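Local coordinates for hypothetical protein (Mus musculus, PDB 1VKB) that probably acts as a gamma-glutamylamine cyclotransferase of the AIG2-like family, releasing 5-oxoproline from gamma-glutamyl amines, at residues Ile16-Gly20 with Cys74-Glu78; Thr21-Pro27 with Ser144-Glu148; Phe42-Thr48 with Val107-Glu113; Cys47-Pro53 with Pro69-Val75. All coordinates share one frame; numbering follows the deposited sequence.

Interaction 1 of 4, residues Ile16-Gly20 with Cys74-Glu78; sequences IFVYG and CVTGE. With FMT (formic acid), chain C.
Val18 and Glu78 form an antiparallel hydrogen-bonded pair that joins the end of strand 14-18 to the start of strand 76-82. Val18 N gives its proton to Glu78 O at 3.0 Å, and Glu78 N returns one to Val18 O at 2.9 Å; both bonds are nearly straight and lie in the carbonyl planes. Two C-H...O contacts reinforce the pairing, from Phe17 CA to Glu78 O (3.3 Å) and from Gly77 CA to Val18 O (3.2 Å). Glycine suits position 77 because a beta carbon there would run into Val18 O and the Phe17 ring.

Ring and apolar contacts lie beside this pair. With CG anti to the backbone N (chi1 173°), Phe17 lays its ring along the backbone of residues 75-77, and Val75 O lies at the ring's edge, near its plane, 3.3 Å from Phe17 CZ. Tyr19 CB packs on Val75 CG1 at 3.8 Å, while the Tyr19 hydroxyl is bonded to the backbone O of Tyr127 and the backbone N of Leu65.

Several polar groups beside the pairing have other partners. One water donates to both Tyr19 O and Thr76 O where the strands part, and Glu78 OE1 bonds to Tyr80 OH and Arg24 N. Formate O1 lies over one face of the Tyr19 ring, toward its rim, and takes a bond from Tyr19 N at 2.9 Å; O2 takes a weak one from Gly20 N.

Though the formate is probably from the crystallisation liquor, these N-H groups suggest that the loop can receive an anion. Its Tyr-Gly-Thr-Leu sequence is consistent with the substrate-binding loop of gamma-glutamyl cyclotransferases.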
# COMPACT_ATOMS: atom_id res chain seq x y z
N ILE A 16 -3.15 8.25 -4.61
CA ILE A 16 -2.48 7.03 -4.23
C ILE A 16 -3.44 6.12 -3.51
O ILE A 16 -4.45 6.57 -2.95
CB ILE A 16 -1.23 7.29 -3.34
CG1 ILE A 16 -1.58 7.79 -1.91
CG2 ILE A 16 -0.22 8.26 -4.03
CD1 ILE A 16 -0.37 7.77 -1.05
N PHE A 17 -3.12 4.84 -3.53
CA PHE A 17 -3.89 3.82 -2.86
C PHE A 17 -2.92 3.03 -1.98
O PHE A 17 -1.95 2.50 -2.47
CB PHE A 17 -4.53 2.93 -3.89
CG PHE A 17 -5.23 1.71 -3.35
CD1 PHE A 17 -6.53 1.78 -2.89
CD2 PHE A 17 -4.61 0.48 -3.41
CE1 PHE A 17 -7.18 0.62 -2.45
CE2 PHE A 17 -5.27 -0.66 -2.98
CZ PHE A 17 -6.54 -0.58 -2.53
N VAL A 18 -3.20 3.05 -0.69
CA VAL A 18 -2.40 2.37 0.33
C VAL A 18 -3.19 1.20 0.91
O VAL A 18 -4.39 1.28 1.20
CB VAL A 18 -1.87 3.34 1.41
CG1 VAL A 18 -0.96 4.37 0.74
CG2 VAL A 18 -2.95 3.98 2.21
N TYR A 19 -2.48 0.09 1.04
CA TYR A 19 -3.08 -1.19 1.45
C TYR A 19 -2.43 -1.73 2.71
O TYR A 19 -2.95 -2.67 3.28
CB TYR A 19 -2.95 -2.23 0.33
CG TYR A 19 -1.52 -2.45 -0.08
CD1 TYR A 19 -0.70 -3.34 0.62
CD2 TYR A 19 -0.99 -1.77 -1.17
CE1 TYR A 19 0.61 -3.49 0.27
CE2 TYR A 19 0.31 -1.90 -1.51
CZ TYR A 19 1.12 -2.79 -0.78
OH TYR A 19 2.44 -2.98 -1.13
N GLY A 20 -1.28 -1.18 3.10
CA GLY A 20 -0.50 -1.77 4.15
C GLY A 20 -0.38 -0.93 5.39
O GLY A 20 -1.37 -0.47 6.00
N CYS A 74 -8.61 -9.20 -5.26
CA CYS A 74 -8.66 -7.76 -5.30
C CYS A 74 -8.33 -7.35 -3.87
O CYS A 74 -8.78 -7.99 -2.90
CB CYS A 74 -10.03 -7.25 -5.76
SG CYS A 74 -11.26 -6.90 -4.51
N VAL A 75 -7.45 -6.37 -3.73
CA VAL A 75 -6.91 -5.96 -2.42
C VAL A 75 -7.56 -4.64 -2.00
O VAL A 75 -7.63 -3.71 -2.80
CB VAL A 75 -5.39 -5.86 -2.48
CG1 VAL A 75 -4.81 -5.19 -1.24
CG2 VAL A 75 -4.78 -7.27 -2.61
N THR A 76 -8.04 -4.58 -0.76
CA THR A 76 -8.73 -3.40 -0.25
C THR A 76 -7.72 -2.41 0.32
O THR A 76 -6.61 -2.78 0.74
CB THR A 76 -9.80 -3.78 0.85
OG1 THR A 76 -9.15 -4.36 1.99
CG2 THR A 76 -10.74 -4.85 0.38
N GLY A 77 -8.12 -1.15 0.38
CA GLY A 77 -7.24 -0.13 0.92
C GLY A 77 -7.92 1.20 0.87
O GLY A 77 -9.15 1.30 0.76
N GLU A 78 -7.09 2.22 1.00
CA GLU A 78 -7.58 3.57 1.15
C GLU A 78 -7.00 4.45 0.05
O GLU A 78 -5.82 4.36 -0.30
CB GLU A 78 -7.21 4.12 2.51
CG GLU A 78 -7.93 3.39 3.64
CD GLU A 78 -7.44 3.77 4.99
OE1 GLU A 78 -6.37 4.42 5.12
OE2 GLU A 78 -8.12 3.38 5.93
C FMT C . 1.20 0.62 1.65
O1 FMT C . 0.33 0.68 0.75
O2 FMT C . 1.06 0.69 2.90
O HOH W 1 -5.39 -3.70 3.02

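Interaction 2 of 4, residues Thr21-Pro27 with Ser144-Glu148; sequences TLKRGQP and SYDSE. With FMT (formic acid), chain D; FMT (formic acid), chain C.
Gln26 turns its amide onto residues 146 and 147 by a bend in its own chain (chi2 -61°), and each end of the amide finds a mate. OE1 accepts from Ser147 N at 2.9 Å in an almost straight bond, with the donor tilted out of the amide plane. NE2 gives a proton, within that plane, to Asp146 OD1 at 3.1 Å. The carboxylate stands almost perpendicular to the amide, and NE2 meets OD1 from above the carboxylate plane. Glu148 N reaches the same oxygen from the opposite face, closing an Asx turn.

Lys23 bends at chi3 (-61°), which carries NZ to Tyr145 O at 2.8 Å, in the carbonyl plane and on a lone pair. A water accepts from NZ and from Tyr145 N, tying the ammonium to the same residue twice.

The Tyr145 ring slants past both partners on the other loop: CE2 lies 3.4 Å from Gln26 OE1, and OH touches the Thr21 methyl CG2 at 3.7 Å. Pro27 CG rests on Ser147 CB at 3.6 Å. Gly25, with positive phi, fits the third place of the type II turn from Lys23 to Gln26, which sets both of these side chains toward residues 144-148.

Neither segment is helix or strand, so bonds from side chains, two to backbone groups and one to a carboxylate, do the work of regular pairing. They join the loop whose Leu22 N binds formate to the C-terminal part of the chain, and are likely to steady its shape.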
# COMPACT_ATOMS: atom_id res chain seq x y z
N THR A 21 0.86 -0.80 5.84
CA THR A 21 1.14 -0.12 7.14
C THR A 21 0.81 1.37 7.09
O THR A 21 0.77 2.03 8.13
CB THR A 21 2.59 -0.29 7.60
OG1 THR A 21 3.48 0.42 6.73
CG2 THR A 21 3.01 -1.71 7.56
N LEU A 22 0.63 1.90 5.88
CA LEU A 22 0.25 3.30 5.69
C LEU A 22 -1.22 3.65 5.89
O LEU A 22 -1.55 4.83 6.03
CB LEU A 22 0.72 3.83 4.32
CG LEU A 22 2.24 3.86 4.13
CD1 LEU A 22 2.56 4.15 2.66
CD2 LEU A 22 2.91 4.86 5.00
N LYS A 23 -2.10 2.66 5.93
CA LYS A 23 -3.51 2.87 6.16
C LYS A 23 -3.82 3.46 7.53
O LYS A 23 -3.08 3.24 8.51
CB LYS A 23 -4.28 1.55 6.06
CG LYS A 23 -4.35 0.90 4.67
CD LYS A 23 -5.43 -0.23 4.63
CE LYS A 23 -5.13 -1.36 5.61
NZ LYS A 23 -6.17 -2.46 5.51
N ARG A 24 -4.96 4.14 7.62
CA ARG A 24 -5.51 4.56 8.91
C ARG A 24 -5.51 3.40 9.86
O ARG A 24 -5.86 2.28 9.50
CB ARG A 24 -6.93 5.08 8.78
CG ARG A 24 -7.00 6.48 8.18
CD ARG A 24 -8.40 7.01 8.07
NE ARG A 24 -8.37 8.46 7.82
CZ ARG A 24 -9.48 9.19 7.72
NH1 ARG A 24 -10.66 8.61 7.81
NH2 ARG A 24 -9.40 10.48 7.50
N GLY A 25 -5.04 3.64 11.07
CA GLY A 25 -5.04 2.61 12.07
C GLY A 25 -3.95 1.59 11.97
O GLY A 25 -3.92 0.64 12.79
N GLN A 26 -3.07 1.74 11.00
CA GLN A 26 -1.96 0.81 10.81
C GLN A 26 -0.62 1.47 11.23
O GLN A 26 -0.54 2.71 11.41
CB GLN A 26 -1.97 0.27 9.39
CG GLN A 26 -3.23 -0.59 9.09
CD GLN A 26 -3.33 -1.78 9.99
OE1 GLN A 26 -2.34 -2.42 10.23
NE2 GLN A 26 -4.55 -2.12 10.44
N PRO A 27 0.41 0.66 11.47
CA PRO A 27 1.56 1.16 12.26
C PRO A 27 2.34 2.36 11.71
O PRO A 27 2.97 3.07 12.53
CB PRO A 27 2.44 -0.09 12.43
CG PRO A 27 1.49 -1.25 12.25
CD PRO A 27 0.51 -0.79 11.23
N SER A 144 -6.97 -8.16 2.58
CA SER A 144 -6.69 -6.92 3.28
C SER A 144 -5.61 -7.14 4.31
O SER A 144 -5.42 -8.27 4.79
CB SER A 144 -7.95 -6.32 3.92
OG SER A 144 -8.45 -7.08 4.97
N TYR A 145 -4.96 -6.04 4.69
CA TYR A 145 -3.89 -6.06 5.69
C TYR A 145 -4.30 -5.41 7.02
O TYR A 145 -4.80 -4.28 7.06
CB TYR A 145 -2.68 -5.30 5.18
CG TYR A 145 -1.58 -5.17 6.22
CD1 TYR A 145 -0.80 -6.23 6.56
CD2 TYR A 145 -1.35 -3.94 6.87
CE1 TYR A 145 0.23 -6.11 7.57
CE2 TYR A 145 -0.35 -3.80 7.80
CZ TYR A 145 0.42 -4.88 8.17
OH TYR A 145 1.41 -4.71 9.10
N ASP A 146 -4.01 -6.12 8.11
CA ASP A 146 -4.08 -5.60 9.46
C ASP A 146 -2.91 -6.16 10.23
O ASP A 146 -2.84 -7.38 10.44
CB ASP A 146 -5.42 -6.03 10.12
CG ASP A 146 -5.60 -5.51 11.52
OD1 ASP A 146 -4.83 -4.68 12.08
OD2 ASP A 146 -6.55 -5.95 12.18
N SER A 147 -2.01 -5.28 10.68
CA SER A 147 -0.89 -5.70 11.51
C SER A 147 -1.34 -6.55 12.71
O SER A 147 -0.64 -7.49 13.09
CB SER A 147 -0.11 -4.47 12.00
OG SER A 147 0.99 -4.88 12.78
N GLU A 148 -2.51 -6.26 13.28
CA GLU A 148 -3.04 -7.02 14.45
C GLU A 148 -3.97 -8.20 14.08
O GLU A 148 -4.72 -8.73 14.93
CB GLU A 148 -3.77 -6.03 15.39
CG GLU A 148 -2.88 -4.94 15.94
CD GLU A 148 -1.81 -5.45 16.92
OE1 GLU A 148 -2.06 -6.42 17.60
OE2 GLU A 148 -0.72 -4.86 17.02
C FMT D . -5.64 10.65 7.50
O1 FMT D . -6.46 11.50 7.17
O2 FMT D . -5.91 9.78 8.30
C FMT C . 1.20 0.62 1.65
O1 FMT C . 0.33 0.68 0.75
O2 FMT C . 1.06 0.69 2.90
O HOH W 1 -5.39 -3.70 3.02

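Interaction 3 of 4, residues Phe42-Thr48 with Val107-Glu113; sequences FRGRGCT and VQVLEWE
Arg45 and Glu111 pair where strand 40-48 meets a corner in residues 107-113, and the corner is built on a classic beta bulge. Arg45 O accepts from Leu110 N at 2.8 Å and from Glu111 N at 3.2 Å, both donors coming from the same face of its carbonyl plane. On one side of the bulge Gln108 N bonds to Cys47 O at 2.8 Å; on the other, Glu113 N bonds to Arg43 O at 2.7 Å.

Packing is tightest along the face that holds Gly44, Gly46, Val107 and Trp112. Val107 CG1 sits 3.8 Å from Gly46 CA, in the space a side chain at 46 would need, and a beta carbon on Gly44 would strike Glu111 O. Trp112, its CG anti to the backbone N (chi1 -168°), turns one face of its six-membered ring to Arg43 CB, a CH-pi contact 3.8 Å from the centroid. Were Trp112 an alanine, Arg43 CB would probably lose that aromatic cover, and a gap is likely to open beside Ile79 and Pro118.

The opposite face, with Arg45, Gln108 and Glu111, is looser and wetter. Arg45 NE and Glu111 OE1 make only a long salt bridge (3.7 Å), and one water links Thr48 O to Gln108 OE1. At the other end of the strand, Glu113 OE2 meets the edge of the Phe42 ring 3.5 Å from CE2, where the polarised C-H groups suit a carboxylate. Arg43 NH2 makes a salt bridge with Glu81, while a water links its NH1 to Glu113 O.

Backbone bonds and glycines thus fix the register, while the charged groups of the outer face probably add only a weaker attraction, screened by solvent.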
# COMPACT_ATOMS: atom_id res chain seq x y z
N PHE A 42 -7.29 12.14 2.96
CA PHE A 42 -8.14 10.94 2.79
C PHE A 42 -9.33 11.20 1.90
O PHE A 42 -10.05 12.18 2.08
CB PHE A 42 -8.59 10.43 4.17
CG PHE A 42 -9.48 9.23 4.12
CD1 PHE A 42 -8.94 7.95 3.99
CD2 PHE A 42 -10.86 9.37 4.20
CE1 PHE A 42 -9.76 6.83 3.98
CE2 PHE A 42 -11.69 8.24 4.16
CZ PHE A 42 -11.14 6.98 4.04
N ARG A 43 -9.53 10.33 0.92
CA ARG A 43 -10.67 10.44 0.01
C ARG A 43 -11.69 9.30 0.09
O ARG A 43 -12.89 9.51 -0.17
CB ARG A 43 -10.15 10.54 -1.42
CG ARG A 43 -9.41 11.83 -1.69
CD ARG A 43 -10.32 13.04 -1.64
NE ARG A 43 -9.55 14.24 -1.93
CZ ARG A 43 -9.41 15.26 -1.13
NH1 ARG A 43 -10.04 15.31 0.03
NH2 ARG A 43 -8.64 16.26 -1.51
N GLY A 44 -11.25 8.11 0.46
CA GLY A 44 -12.20 7.01 0.62
C GLY A 44 -11.55 5.65 0.63
O GLY A 44 -10.36 5.50 0.90
N ARG A 45 -12.36 4.64 0.37
CA ARG A 45 -11.93 3.24 0.42
C ARG A 45 -12.12 2.64 -0.94
O ARG A 45 -13.07 3.01 -1.67
CB ARG A 45 -12.78 2.46 1.41
CG ARG A 45 -12.59 2.82 2.87
CD ARG A 45 -13.43 1.98 3.82
NE ARG A 45 -14.88 2.12 3.57
CZ ARG A 45 -15.68 1.22 2.96
NH1 ARG A 45 -15.20 0.06 2.51
NH2 ARG A 45 -16.97 1.49 2.80
N GLY A 46 -11.27 1.67 -1.28
CA GLY A 46 -11.33 1.02 -2.58
C GLY A 46 -10.76 -0.38 -2.58
O GLY A 46 -10.27 -0.86 -1.55
N CYS A 47 -10.90 -1.07 -3.71
CA CYS A 47 -10.23 -2.37 -3.94
C CYS A 47 -9.63 -2.34 -5.32
O CYS A 47 -10.19 -1.72 -6.24
CB CYS A 47 -11.34 -3.47 -3.97
SG CYS A 47 -10.84 -5.14 -3.51
N THR A 48 -8.51 -3.01 -5.51
CA THR A 48 -7.90 -3.02 -6.83
C THR A 48 -8.86 -3.68 -7.79
O THR A 48 -9.58 -4.61 -7.42
CB THR A 48 -6.54 -3.73 -6.80
OG1 THR A 48 -6.65 -5.07 -6.25
CG2 THR A 48 -5.63 -2.98 -5.90
N VAL A 107 -8.44 1.44 -9.36
CA VAL A 107 -9.02 1.13 -8.05
C VAL A 107 -10.53 1.37 -8.10
O VAL A 107 -11.00 2.43 -8.50
CB VAL A 107 -8.36 1.96 -6.92
CG1 VAL A 107 -9.07 1.77 -5.60
CG2 VAL A 107 -6.85 1.64 -6.81
N GLN A 108 -11.27 0.33 -7.82
CA GLN A 108 -12.70 0.43 -7.68
C GLN A 108 -13.02 1.20 -6.37
O GLN A 108 -12.51 0.86 -5.27
CB GLN A 108 -13.31 -0.97 -7.67
CG GLN A 108 -14.83 -0.96 -7.46
CD GLN A 108 -15.42 -2.34 -7.23
OE1 GLN A 108 -14.71 -3.30 -6.90
NE2 GLN A 108 -16.73 -2.44 -7.39
N VAL A 109 -13.87 2.22 -6.48
CA VAL A 109 -14.24 3.04 -5.34
C VAL A 109 -15.35 2.33 -4.56
O VAL A 109 -16.41 2.00 -5.12
CB VAL A 109 -14.70 4.41 -5.80
CG1 VAL A 109 -15.25 5.23 -4.63
CG2 VAL A 109 -13.55 5.12 -6.52
N LEU A 110 -15.11 2.05 -3.30
CA LEU A 110 -16.13 1.44 -2.43
C LEU A 110 -16.84 2.48 -1.56
O LEU A 110 -18.00 2.36 -1.27
CB LEU A 110 -15.48 0.40 -1.55
CG LEU A 110 -14.78 -0.72 -2.31
CD1 LEU A 110 -14.14 -1.66 -1.30
CD2 LEU A 110 -15.73 -1.46 -3.23
N GLU A 111 -16.14 3.54 -1.19
CA GLU A 111 -16.71 4.65 -0.43
C GLU A 111 -15.91 5.88 -0.78
O GLU A 111 -14.70 5.80 -0.97
CB GLU A 111 -16.66 4.34 1.08
CG GLU A 111 -16.94 5.52 2.01
CD GLU A 111 -15.69 6.29 2.50
OE1 GLU A 111 -14.63 5.69 2.75
OE2 GLU A 111 -15.77 7.53 2.68
N TRP A 112 -16.58 7.01 -0.93
CA TRP A 112 -15.90 8.26 -1.24
C TRP A 112 -16.38 9.35 -0.32
O TRP A 112 -17.59 9.53 -0.18
CB TRP A 112 -16.17 8.66 -2.69
CG TRP A 112 -15.29 9.79 -3.18
CD1 TRP A 112 -15.62 11.12 -3.28
CD2 TRP A 112 -13.94 9.68 -3.67
NE1 TRP A 112 -14.56 11.82 -3.79
CE2 TRP A 112 -13.53 10.96 -4.04
CE3 TRP A 112 -13.05 8.61 -3.84
CZ2 TRP A 112 -12.26 11.21 -4.56
CZ3 TRP A 112 -11.80 8.87 -4.38
CH2 TRP A 112 -11.42 10.15 -4.74
N GLU A 113 -15.45 10.11 0.26
CA GLU A 113 -15.80 11.31 1.02
C GLU A 113 -15.66 12.53 0.13
O GLU A 113 -14.56 12.78 -0.41
CB GLU A 113 -14.86 11.46 2.22
CG GLU A 113 -15.03 10.37 3.26
CD GLU A 113 -14.36 10.69 4.58
OE1 GLU A 113 -13.66 11.72 4.70
OE2 GLU A 113 -14.52 9.87 5.50
O HOH W 2 -12.44 14.09 0.94
O HOH W 3 -12.38 -4.86 -7.59

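Interaction 4 of 4, residues Cys47-Pro53 with Pro69-Val75; sequences CTVESFP and PGKGHCV
Thr48 holds its hydroxyl between its own backbone N and carbonyl carbon (chi1 55°), and this puts OG1 2.9 Å from Val75 N, which donates to it along a nearly straight line (174°). The same oxygen gives its proton to Glu50 O at 2.7 Å, while Thr48 N bonds to Val75 O at 2.9 Å. A valine in place of Thr48 would keep the shape but would probably leave Val75 N and Glu50 O without their shared mate, letting the chain from Thr48 to Glu50 shift. Next to this clasp the Cys47-Cys74 disulfide crosses between the segments with a chi3 of 88°, near the relaxed right angle, although both cysteines have a second conformer.

Farther along, Phe52 and His73 make a single antiparallel bridge: Phe52 N bonds to His73 O at 3.0 Å, and the return bond from His73 N is weak. Ser51 O takes a firmer bond from Gly70 N at 2.8 Å. Gly70 and Gly72 both have positive phi, which glycine adopts easily; at 72 a beta carbon would also press on Phe52 O. Glu50 folds back to accept from Ser51 N with the anti lone pair of OE1, and its CG packs on Pro69 CB at 3.6 Å. Phe52 CE1 meets the same Pro69 CB from another direction at 3.7 Å, and Phe52 also packs against Leu65 and Leu105.

Together these contacts join the segments that lead into and out of the beta hairpin of strands 54-57 and 62-66: a disulfide and backbone bonds closing the base of a beta hairpin, in a gamma-glutamyl cyclotransferase-like fold.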
# COMPACT_ATOMS: atom_id res chain seq x y z
N CYS A 47 -10.90 -1.07 -3.71
CA CYS A 47 -10.23 -2.37 -3.94
C CYS A 47 -9.63 -2.34 -5.32
O CYS A 47 -10.19 -1.72 -6.24
CB CYS A 47 -11.34 -3.47 -3.97
SG CYS A 47 -10.84 -5.14 -3.51
N THR A 48 -8.51 -3.01 -5.51
CA THR A 48 -7.90 -3.02 -6.83
C THR A 48 -8.86 -3.68 -7.79
O THR A 48 -9.58 -4.61 -7.42
CB THR A 48 -6.54 -3.73 -6.80
OG1 THR A 48 -6.65 -5.07 -6.25
CG2 THR A 48 -5.63 -2.98 -5.90
N VAL A 49 -8.92 -3.18 -9.00
CA VAL A 49 -9.75 -3.82 -10.03
C VAL A 49 -9.15 -5.15 -10.44
O VAL A 49 -9.85 -6.16 -10.52
CB VAL A 49 -10.00 -2.88 -11.25
CG1 VAL A 49 -10.59 -3.64 -12.41
CG2 VAL A 49 -10.90 -1.69 -10.81
N GLU A 50 -7.85 -5.16 -10.71
CA GLU A 50 -7.10 -6.38 -10.94
C GLU A 50 -6.78 -7.08 -9.62
O GLU A 50 -6.70 -6.44 -8.57
CB GLU A 50 -5.82 -6.07 -11.71
CG GLU A 50 -4.98 -7.31 -12.03
CD GLU A 50 -5.70 -8.36 -12.89
OE1 GLU A 50 -6.49 -9.21 -12.34
OE2 GLU A 50 -5.43 -8.35 -14.12
N SER A 51 -6.64 -8.40 -9.66
CA SER A 51 -6.23 -9.14 -8.44
C SER A 51 -4.71 -9.17 -8.36
O SER A 51 -4.02 -9.30 -9.39
CB SER A 51 -6.83 -10.53 -8.41
OG SER A 51 -6.42 -11.25 -9.52
N PHE A 52 -4.17 -9.11 -7.14
CA PHE A 52 -2.73 -9.27 -6.91
C PHE A 52 -2.56 -10.06 -5.63
O PHE A 52 -3.40 -9.92 -4.74
CB PHE A 52 -2.08 -7.90 -6.66
CG PHE A 52 -2.17 -6.98 -7.82
CD1 PHE A 52 -1.22 -7.02 -8.82
CD2 PHE A 52 -3.25 -6.11 -7.95
CE1 PHE A 52 -1.31 -6.19 -9.92
CE2 PHE A 52 -3.34 -5.26 -9.04
CZ PHE A 52 -2.37 -5.30 -10.04
N PRO A 53 -1.45 -10.81 -5.46
CA PRO A 53 -1.12 -11.37 -4.15
C PRO A 53 -0.68 -10.32 -3.16
O PRO A 53 0.18 -9.49 -3.48
CB PRO A 53 0.04 -12.35 -4.46
CG PRO A 53 0.03 -12.52 -5.92
CD PRO A 53 -0.43 -11.19 -6.46
N PRO A 69 -0.31 -9.54 -11.64
CA PRO A 69 -1.70 -9.27 -11.93
C PRO A 69 -2.45 -10.53 -12.32
O PRO A 69 -1.92 -11.36 -13.08
CB PRO A 69 -1.65 -8.21 -13.05
CG PRO A 69 -0.27 -8.16 -13.50
CD PRO A 69 0.60 -8.68 -12.41
N GLY A 70 -3.64 -10.71 -11.73
CA GLY A 70 -4.51 -11.83 -12.03
C GLY A 70 -4.28 -13.01 -11.11
O GLY A 70 -4.97 -13.98 -11.25
N LYS A 71 -3.32 -12.92 -10.19
CA LYS A 71 -3.15 -13.89 -9.12
C LYS A 71 -3.67 -13.30 -7.81
O LYS A 71 -3.71 -12.08 -7.63
CB LYS A 71 -1.67 -14.26 -8.98
CG LYS A 71 -1.10 -14.99 -10.20
CD LYS A 71 -1.92 -16.21 -10.55
CE LYS A 71 -1.16 -17.18 -11.45
NZ LYS A 71 -1.96 -18.43 -11.75
N GLY A 72 -4.05 -14.16 -6.88
CA GLY A 72 -4.53 -13.67 -5.58
C GLY A 72 -5.92 -13.03 -5.65
O GLY A 72 -6.79 -13.57 -6.27
N HIS A 73 -6.12 -11.88 -5.02
CA HIS A 73 -7.44 -11.28 -4.83
C HIS A 73 -7.43 -9.79 -5.11
O HIS A 73 -6.38 -9.18 -5.16
CB HIS A 73 -7.86 -11.50 -3.39
CG HIS A 73 -7.71 -12.91 -2.96
ND1 HIS A 73 -8.66 -13.88 -3.25
CD2 HIS A 73 -6.68 -13.56 -2.36
CE1 HIS A 73 -8.23 -15.05 -2.81
NE2 HIS A 73 -7.03 -14.89 -2.27
N CYS A 74 -8.61 -9.20 -5.26
CA CYS A 74 -8.66 -7.76 -5.30
C CYS A 74 -8.33 -7.35 -3.87
O CYS A 74 -8.78 -7.99 -2.90
CB CYS A 74 -10.03 -7.25 -5.76
SG CYS A 74 -11.26 -6.90 -4.51
N VAL A 75 -7.45 -6.37 -3.73
CA VAL A 75 -6.91 -5.96 -2.42
C VAL A 75 -7.56 -4.64 -2.00
O VAL A 75 -7.63 -3.71 -2.80
CB VAL A 75 -5.39 -5.86 -2.48
CG1 VAL A 75 -4.81 -5.19 -1.24
CG2 VAL A 75 -4.78 -7.27 -2.61

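Overall arrangement
Interaction 1 is the buried core of the set, while interactions 2, 3 and 4 are only partly buried. Strand 76-82, used by interaction 1, lies beside strand 40-48, used by interactions 3 and 4, and Gly77 N to Gly46 O links these neighbours. Interactions 3 and 4 share Cys47 and Thr48; interactions 1 and 4 share Cys74 and Val75. Chemistry follows place: backbone pairing dominates interactions 1 and 3, a covalent bond braces interaction 4, and bonds made by the side chains of Gln26 and Lys23 join the loops of interaction 2. Interactions 1 and 2 meet at one formate and at one water, which binds four groups across both contacts.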